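Local coordinates for cytochrome c2 (Blastochloris viridis, PDB 1CO6), which carries electrons through its covalently bound heme c, serving as electron donor to the oxidized bacteriochlorophyll in bacterial photosynthesis, at residues N32-R37 with E61-Y66; R68-K73 with M79-V84. All blocks are in the same frame, centred on the assembly; numbering follows the deposited sequence.

Interaction 1: N32-R37 with E61-Y66. With HEC (heme c), chain B.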
loop_
_atom_site.group_PDB
_atom_site.type_symbol
_atom_site.label_atom_id
_atom_site.label_comp_id
_atom_site.label_asym_id
_atom_site.label_seq_id
_atom_site.Cartn_x
_atom_site.Cartn_y
_atom_site.Cartn_z
ATOM N N ASN A 32 -1.917 -3.386 6.541
ATOM C CA ASN A 32 -1.402 -3.269 7.937
ATOM C C ASN A 32 0.068 -3.735 7.857
ATOM O O ASN A 32 0.362 -4.710 7.134
ATOM C CB ASN A 32 -2.142 -4.233 8.865
ATOM C CG ASN A 32 -3.516 -3.684 9.219
ATOM O OD1 ASN A 32 -3.664 -2.459 9.331
ATOM N ND2 ASN A 32 -4.454 -4.619 9.364
ATOM N N GLY A 33 0.921 -3.069 8.599
ATOM C CA GLY A 33 2.358 -3.356 8.621
ATOM C C GLY A 33 2.990 -3.335 7.245
ATOM O O GLY A 33 3.851 -4.175 6.937
ATOM N N LEU A 34 2.645 -2.416 6.369
ATOM C CA LEU A 34 3.228 -2.367 5.044
ATOM C C LEU A 34 4.726 -2.037 4.997
ATOM O O LEU A 34 5.483 -2.788 4.303
ATOM C CB LEU A 34 2.398 -1.395 4.144
ATOM C CG LEU A 34 3.048 -1.211 2.783
ATOM C CD1 LEU A 34 2.850 -2.417 1.836
ATOM C CD2 LEU A 34 2.438 0.031 2.142
ATOM N N PHE A 35 5.165 -0.949 5.642
ATOM C CA PHE A 35 6.597 -0.563 5.499
ATOM C C PHE A 35 7.544 -1.573 6.128
ATOM O O PHE A 35 7.336 -1.897 7.293
ATOM C CB PHE A 35 6.804 0.893 5.965
ATOM C CG PHE A 35 5.951 1.826 5.119
ATOM C CD1 PHE A 35 6.291 2.029 3.788
ATOM C CD2 PHE A 35 4.842 2.451 5.688
ATOM C CE1 PHE A 35 5.501 2.856 2.993
ATOM C CE2 PHE A 35 4.021 3.298 4.897
ATOM C CZ PHE A 35 4.369 3.470 3.558
ATOM N N GLY A 36 8.534 -1.976 5.344
ATOM C CA GLY A 36 9.557 -2.942 5.785
ATOM C C GLY A 36 9.260 -4.315 5.263
ATOM O O GLY A 36 10.168 -5.170 5.215
ATOM N N ARG A 37 7.991 -4.527 4.868
ATOM C CA ARG A 37 7.626 -5.894 4.371
ATOM C C ARG A 37 8.063 -6.112 2.921
ATOM O O ARG A 37 8.175 -5.148 2.134
ATOM C CB ARG A 37 6.171 -6.130 4.713
ATOM C CG ARG A 37 5.085 -5.980 3.662
ATOM C CD ARG A 37 3.782 -6.568 4.272
ATOM N NE ARG A 37 2.776 -6.374 3.236
ATOM C CZ ARG A 37 1.524 -5.892 3.358
ATOM N NH1 ARG A 37 0.719 -5.764 2.276
ATOM N NH2 ARG A 37 1.029 -5.508 4.539
ATOM N N GLU A 61 10.684 5.305 0.313
ATOM C CA GLU A 61 11.141 5.821 -1.009
ATOM C C GLU A 61 10.587 4.982 -2.160
ATOM O O GLU A 61 10.082 5.526 -3.167
ATOM C CB GLU A 61 12.649 5.866 -0.956
ATOM C CG GLU A 61 13.643 6.075 -2.053
ATOM C CD GLU A 61 15.039 5.530 -1.848
ATOM O OE1 GLU A 61 16.123 6.081 -2.064
ATOM O OE2 GLU A 61 14.997 4.346 -1.393
ATOM N N VAL A 62 10.674 3.661 -1.997
ATOM C CA VAL A 62 10.123 2.723 -3.005
ATOM C C VAL A 62 8.584 2.873 -3.060
ATOM O O VAL A 62 8.047 2.877 -4.215
ATOM C CB VAL A 62 10.561 1.266 -2.759
ATOM C CG1 VAL A 62 9.798 0.314 -3.700
ATOM C CG2 VAL A 62 12.080 1.089 -2.845
ATOM N N PHE A 63 7.924 3.039 -1.923
ATOM C CA PHE A 63 6.442 3.218 -1.965
ATOM C C PHE A 63 6.091 4.476 -2.773
ATOM O O PHE A 63 5.173 4.549 -3.587
ATOM C CB PHE A 63 5.842 3.263 -0.562
ATOM C CG PHE A 63 4.381 3.618 -0.472
ATOM C CD1 PHE A 63 3.439 2.580 -0.634
ATOM C CD2 PHE A 63 3.938 4.902 -0.243
ATOM C CE1 PHE A 63 2.054 2.847 -0.531
ATOM C CE2 PHE A 63 2.561 5.216 -0.196
ATOM C CZ PHE A 63 1.636 4.164 -0.316
ATOM N N ARG A 64 6.869 5.497 -2.518
ATOM C CA ARG A 64 6.723 6.821 -3.148
ATOM C C ARG A 64 6.800 6.692 -4.654
ATOM O O ARG A 64 5.953 7.271 -5.382
ATOM C CB ARG A 64 7.782 7.774 -2.574
ATOM C CG ARG A 64 7.594 9.226 -2.924
ATOM C CD ARG A 64 8.407 10.153 -2.111
ATOM N NE ARG A 64 7.959 10.455 -0.770
ATOM C CZ ARG A 64 6.966 11.315 -0.482
ATOM N NH1 ARG A 64 6.203 11.987 -1.360
ATOM N NH2 ARG A 64 6.790 11.566 0.812
ATOM N N GLU A 65 7.833 6.004 -5.136
ATOM C CA GLU A 65 7.980 5.835 -6.596
ATOM C C GLU A 65 6.875 4.954 -7.180
ATOM O O GLU A 65 6.336 5.200 -8.291
ATOM C CB GLU A 65 9.322 5.299 -7.066
ATOM C CG GLU A 65 10.132 4.400 -6.182
ATOM C CD GLU A 65 11.619 4.384 -6.381
ATOM O OE1 GLU A 65 12.400 3.557 -5.938
ATOM O OE2 GLU A 65 12.025 5.363 -7.057
ATOM N N TYR A 66 6.515 3.891 -6.486
ATOM C CA TYR A 66 5.476 2.977 -6.948
ATOM C C TYR A 66 4.141 3.649 -7.055
ATOM O O TYR A 66 3.432 3.555 -8.050
ATOM C CB TYR A 66 5.353 1.778 -5.978
ATOM C CG TYR A 66 4.187 0.855 -6.168
ATOM C CD1 TYR A 66 3.068 0.923 -5.323
ATOM C CD2 TYR A 66 4.196 -0.092 -7.216
ATOM C CE1 TYR A 66 1.992 0.052 -5.478
ATOM C CE2 TYR A 66 3.113 -0.994 -7.377
ATOM C CZ TYR A 66 2.028 -0.880 -6.521
ATOM O OH TYR A 66 1.007 -1.757 -6.669
HETATM FE FE HEC B . -3.199 -1.442 -4.277
HETATM C CHA HEC B . -1.246 -4.159 -4.292
HETATM C CHB HEC B . -1.032 0.148 -2.150
HETATM C CHC HEC B . -5.096 1.456 -4.487
HETATM C CHD HEC B . -5.632 -3.153 -6.043
HETATM N NA HEC B . -1.465 -1.929 -3.362
HETATM C C1A HEC B . -0.711 -3.073 -3.602
HETATM C C2A HEC B . 0.570 -2.934 -2.969
HETATM C C3A HEC B . 0.615 -1.727 -2.389
HETATM C C4A HEC B . -0.646 -1.060 -2.631
HETATM C CMA HEC B . 1.776 -1.081 -1.597
HETATM C CAA HEC B . 1.656 -4.055 -2.897
HETATM C CBA HEC B . 1.272 -4.989 -1.711
HETATM C CGA HEC B . 2.208 -6.124 -1.378
HETATM O O1A HEC B . 3.231 -6.222 -2.035
HETATM O O2A HEC B . 1.814 -6.861 -0.440
HETATM N NB HEC B . -3.104 0.385 -3.475
HETATM C C1B HEC B . -2.141 0.823 -2.557
HETATM C C2B HEC B . -2.458 2.183 -2.194
HETATM C C3B HEC B . -3.550 2.555 -2.866
HETATM C C4B HEC B . -3.993 1.444 -3.653
HETATM C CMB HEC B . -1.591 2.979 -1.194
HETATM C CAB HEC B . -4.258 3.947 -2.741
HETATM C CBB HEC B . -3.556 5.014 -3.343
HETATM N NC HEC B . -4.992 -0.958 -5.106
HETATM C C1C HEC B . -5.577 0.288 -5.087
HETATM C C2C HEC B . -6.842 0.199 -5.795
HETATM C C3C HEC B . -6.976 -1.049 -6.259
HETATM C C4C HEC B . -5.840 -1.808 -5.807
HETATM C CMC HEC B . -7.789 1.399 -6.004
HETATM C CAC HEC B . -8.230 -1.632 -7.032
HETATM C CBC HEC B . -8.669 -1.044 -8.230
HETATM N ND HEC B . -3.408 -3.315 -4.979
HETATM C C1D HEC B . -4.464 -3.814 -5.744
HETATM C C2D HEC B . -4.111 -5.169 -6.177
HETATM C C3D HEC B . -2.910 -5.456 -5.674
HETATM C C4D HEC B . -2.447 -4.306 -4.949
HETATM C CMD HEC B . -5.047 -6.039 -7.055
HETATM C CAD HEC B . -2.056 -6.732 -5.904
HETATM C CBD HEC B . -1.038 -6.490 -7.064
HETATM C CGD HEC B . -0.522 -7.768 -7.700
HETATM O O1D HEC B . 0.049 -7.510 -8.803
HETATM O O2D HEC B . -0.659 -8.887 -7.151
#

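Interaction 2: R68-K73 with M79-V84. With HEC (heme c), chain B.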
loop_
_atom_site.group_PDB
_atom_site.type_symbol
_atom_site.label_atom_id
_atom_site.label_comp_id
_atom_site.label_asym_id
_atom_site.label_seq_id
_atom_site.Cartn_x
_atom_site.Cartn_y
_atom_site.Cartn_z
ATOM N N ARG A 68 3.195 6.737 -7.483
ATOM C CA ARG A 68 3.007 7.718 -8.538
ATOM C C ARG A 68 2.597 7.015 -9.846
ATOM O O ARG A 68 1.871 7.656 -10.619
ATOM C CB ARG A 68 4.299 8.504 -8.836
ATOM C CG ARG A 68 4.964 9.209 -7.670
ATOM C CD ARG A 68 3.996 10.036 -6.894
ATOM N NE ARG A 68 4.564 11.092 -6.057
ATOM C CZ ARG A 68 5.206 10.791 -4.912
ATOM N NH1 ARG A 68 5.305 9.507 -4.563
ATOM N NH2 ARG A 68 5.727 11.752 -4.149
ATOM N N ASP A 69 3.065 5.806 -10.056
ATOM C CA ASP A 69 2.771 5.069 -11.297
ATOM C C ASP A 69 3.066 3.570 -11.126
ATOM O O ASP A 69 4.164 3.145 -11.473
ATOM C CB ASP A 69 3.588 5.627 -12.460
ATOM C CG ASP A 69 3.189 5.051 -13.811
ATOM O OD1 ASP A 69 3.664 5.693 -14.781
ATOM O OD2 ASP A 69 2.450 4.043 -13.997
ATOM N N PRO A 70 2.092 2.854 -10.608
ATOM C CA PRO A 70 2.286 1.452 -10.317
ATOM C C PRO A 70 2.806 0.614 -11.460
ATOM O O PRO A 70 3.752 -0.189 -11.177
ATOM C CB PRO A 70 0.942 1.001 -9.712
ATOM C CG PRO A 70 0.225 2.242 -9.272
ATOM C CD PRO A 70 0.777 3.349 -10.149
ATOM N N LYS A 71 2.214 0.773 -12.647
ATOM C CA LYS A 71 2.586 -0.026 -13.810
ATOM C C LYS A 71 4.018 0.216 -14.258
ATOM O O LYS A 71 4.625 -0.716 -14.808
ATOM C CB LYS A 71 1.640 0.006 -15.010
ATOM C CG LYS A 71 1.514 1.378 -15.672
ATOM C CD LYS A 71 1.606 1.339 -17.198
ATOM C CE LYS A 71 0.350 1.676 -17.958
ATOM N NZ LYS A 71 0.483 1.232 -19.383
ATOM N N ALA A 72 4.538 1.392 -13.984
ATOM C CA ALA A 72 5.925 1.711 -14.340
ATOM C C ALA A 72 6.902 0.939 -13.461
ATOM O O ALA A 72 7.972 0.473 -13.898
ATOM C CB ALA A 72 6.143 3.220 -14.254
ATOM N N LYS A 73 6.588 0.729 -12.204
ATOM C CA LYS A 73 7.419 0.051 -11.227
ATOM C C LYS A 73 7.323 -1.474 -11.195
ATOM O O LYS A 73 8.250 -2.231 -10.870
ATOM C CB LYS A 73 6.987 0.554 -9.828
ATOM C CG LYS A 73 8.061 1.294 -9.062
ATOM C CD LYS A 73 9.141 0.351 -8.526
ATOM C CE LYS A 73 10.351 1.190 -8.145
ATOM N NZ LYS A 73 11.458 0.320 -7.665
ATOM N N MET A 79 -2.761 -4.411 -9.987
ATOM C CA MET A 79 -3.171 -3.131 -9.430
ATOM C C MET A 79 -3.306 -2.123 -10.543
ATOM O O MET A 79 -2.383 -1.326 -10.817
ATOM C CB MET A 79 -2.279 -2.662 -8.266
ATOM C CG MET A 79 -2.819 -1.336 -7.714
ATOM S SD MET A 79 -1.957 -0.946 -6.131
ATOM C CE MET A 79 -1.978 0.844 -6.331
ATOM N N ILE A 80 -4.488 -2.129 -11.205
ATOM C CA ILE A 80 -4.764 -1.200 -12.333
ATOM C C ILE A 80 -5.356 0.063 -11.712
ATOM O O ILE A 80 -6.539 0.130 -11.393
ATOM C CB ILE A 80 -5.603 -1.844 -13.473
ATOM C CG1 ILE A 80 -4.904 -3.163 -13.985
ATOM C CG2 ILE A 80 -5.840 -0.837 -14.628
ATOM C CD1 ILE A 80 -5.983 -4.237 -14.431
ATOM N N PHE A 81 -4.457 1.018 -11.532
ATOM C CA PHE A 81 -4.742 2.286 -10.809
ATOM C C PHE A 81 -3.798 3.322 -11.362
ATOM O O PHE A 81 -2.609 2.974 -11.505
ATOM C CB PHE A 81 -4.535 1.955 -9.320
ATOM C CG PHE A 81 -4.563 3.106 -8.363
ATOM C CD1 PHE A 81 -5.816 3.654 -8.027
ATOM C CD2 PHE A 81 -3.406 3.681 -7.840
ATOM C CE1 PHE A 81 -5.890 4.742 -7.159
ATOM C CE2 PHE A 81 -3.481 4.770 -6.961
ATOM C CZ PHE A 81 -4.740 5.295 -6.631
ATOM N N ALA A 82 -4.279 4.492 -11.676
ATOM C CA ALA A 82 -3.468 5.536 -12.308
ATOM C C ALA A 82 -2.317 6.020 -11.445
ATOM O O ALA A 82 -1.312 6.412 -12.065
ATOM C CB ALA A 82 -4.312 6.699 -12.739
ATOM N N GLY A 83 -2.449 5.963 -10.149
ATOM C CA GLY A 83 -1.387 6.389 -9.209
ATOM C C GLY A 83 -1.778 7.736 -8.570
ATOM O O GLY A 83 -2.807 8.354 -8.921
ATOM N N VAL A 84 -0.977 8.120 -7.601
ATOM C CA VAL A 84 -1.179 9.395 -6.857
ATOM C C VAL A 84 0.045 10.243 -7.245
ATOM O O VAL A 84 1.180 9.968 -6.891
ATOM C CB VAL A 84 -1.475 9.196 -5.387
ATOM C CG1 VAL A 84 -1.752 10.519 -4.615
ATOM C CG2 VAL A 84 -2.609 8.214 -5.062
HETATM FE FE HEC B . -3.199 -1.442 -4.277
HETATM C CHA HEC B . -1.246 -4.159 -4.292
HETATM C CHB HEC B . -1.032 0.148 -2.150
HETATM C CHC HEC B . -5.096 1.456 -4.487
HETATM C CHD HEC B . -5.632 -3.153 -6.043
HETATM N NA HEC B . -1.465 -1.929 -3.362
HETATM C C1A HEC B . -0.711 -3.073 -3.602
HETATM C C2A HEC B . 0.570 -2.934 -2.969
HETATM C C3A HEC B . 0.615 -1.727 -2.389
HETATM C C4A HEC B . -0.646 -1.060 -2.631
HETATM C CMA HEC B . 1.776 -1.081 -1.597
HETATM C CAA HEC B . 1.656 -4.055 -2.897
HETATM C CBA HEC B . 1.272 -4.989 -1.711
HETATM C CGA HEC B . 2.208 -6.124 -1.378
HETATM O O1A HEC B . 3.231 -6.222 -2.035
HETATM O O2A HEC B . 1.814 -6.861 -0.440
HETATM N NB HEC B . -3.104 0.385 -3.475
HETATM C C1B HEC B . -2.141 0.823 -2.557
HETATM C C2B HEC B . -2.458 2.183 -2.194
HETATM C C3B HEC B . -3.550 2.555 -2.866
HETATM C C4B HEC B . -3.993 1.444 -3.653
HETATM C CMB HEC B . -1.591 2.979 -1.194
HETATM C CAB HEC B . -4.258 3.947 -2.741
HETATM C CBB HEC B . -3.556 5.014 -3.343
HETATM N NC HEC B . -4.992 -0.958 -5.106
HETATM C C1C HEC B . -5.577 0.288 -5.087
HETATM C C2C HEC B . -6.842 0.199 -5.795
HETATM C C3C HEC B . -6.976 -1.049 -6.259
HETATM C C4C HEC B . -5.840 -1.808 -5.807
HETATM C CMC HEC B . -7.789 1.399 -6.004
HETATM C CAC HEC B . -8.230 -1.632 -7.032
HETATM C CBC HEC B . -8.669 -1.044 -8.230
HETATM N ND HEC B . -3.408 -3.315 -4.979
HETATM C C1D HEC B . -4.464 -3.814 -5.744
HETATM C C2D HEC B . -4.111 -5.169 -6.177
HETATM C C3D HEC B . -2.910 -5.456 -5.674
HETATM C C4D HEC B . -2.447 -4.306 -4.949
HETATM C CMD HEC B . -5.047 -6.039 -7.055
HETATM C CAD HEC B . -2.056 -6.732 -5.904
HETATM C CBD HEC B . -1.038 -6.490 -7.064
HETATM C CGD HEC B . -0.522 -7.768 -7.700
HETATM O O1D HEC B . 0.049 -7.510 -8.803
HETATM O O2D HEC B . -0.659 -8.887 -7.151
HETATM O O HOH W 1 -0.437 2.386 -13.282
#

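Interaction 1: N32-R37 with E61-Y66
Phe63, on helix 60-68, receives the ring of Phe35 edge-on over one of its faces. The T-shaped (edge-to-face) geometry rests on ring planes at 82° and centroids 5.3 Å apart. Phe35 leads with its CE1/CZ edge: CE1 comes to 3.6 Å from Phe63 CB, which lies near the plane of the Phe35 ring, while CZ stands above the Phe63 ring toward its rim. With CG of Phe63 anti to the backbone N (chi1 172°), the ring reaches from the helix to both the loop and the heme, where Phe63 CZ is 3.5 Å from the heme methyl CMB. Leu34 divides its two methyls between Phe63 and the heme: CD2 lies 3.9 Å from Phe63 CD1, and CD1 meets the heme methyl CMA at 3.8 Å. Leu34 and Phe35 open a type II turn that ends at Arg37, whose NH1 donates to heme propionate O2A (3.1 Å, nearly straight at 172°) and also to Val30 O. Phe63 also touches Ile94 of helix 87-98. No hydrogen bond joins the two segments, so loop and helix are held together by apolar and aromatic packing, while Arg37 hydrogen-bonds the turn to the heme propionate and to Val30.

Interaction 2: R68-K73 with M79-V84
A water bridges the two segments, donating to Phe81 O at 2.9 Å and accepting from Lys71 N at 3.2 Å; its further bond to Asp69 OD2 is weak. Asp69 is the N-cap of helix 70-73, and the same OD2 accepts a weak capping bond from Ala72 N, so water and helix end share one carboxylate oxygen. No direct hydrogen bond crosses the contact. Pro70 instead makes its apolar centre: CG lies 3.9 Å from Met79 CE and also approaches Phe81 at the ring edge, whereas CD sits 3.8 Å from Gly83 CA. The loop 79-84 carries the methionine ligand of the cytochrome c fold: Met79 SD binds the heme iron at 2.3 Å, and His17 supplies the other axial ligand. Met79 is extended through chi1 and chi2, and a chi3 of 147°, off the fully extended value, sets CE on the side of Pro70. Heme CHC stands 4.1 Å above the plane of the Phe81 ring, over its centre, and Phe81 CZ reaches 3.5 Å from heme CBB. At the other end of the loop, Arg68 CA makes a CH...O contact of 3.3 Å with Val84 O, a buried carbonyl without a hydrogen-bond partner in the model, while Val84 CG2 packs against the same heme CBB.

Overall arrangement
Interactions 1 and 2 follow in series along the chain, their centres 14 Å apart, and both touch the one heme. Helix 60-68 carries the second half of interaction 1 and leads directly into helix 70-73, which forms most of the first half of interaction 2; the other half, 79-84, is loop. Interaction 1 lies about 6 Å from the chain centre, interaction 2 at about 11 Å. They meet through Tyr66, whose OH lies 3.1 Å from Met79 SD as a packing contact, and through Lys73, whose CG is 3.7 Å from Tyr66 CA. A single run of chain thus packs against the heme at 61-66 and, at 79-84, supplies the methionine ligand of the redox-active iron.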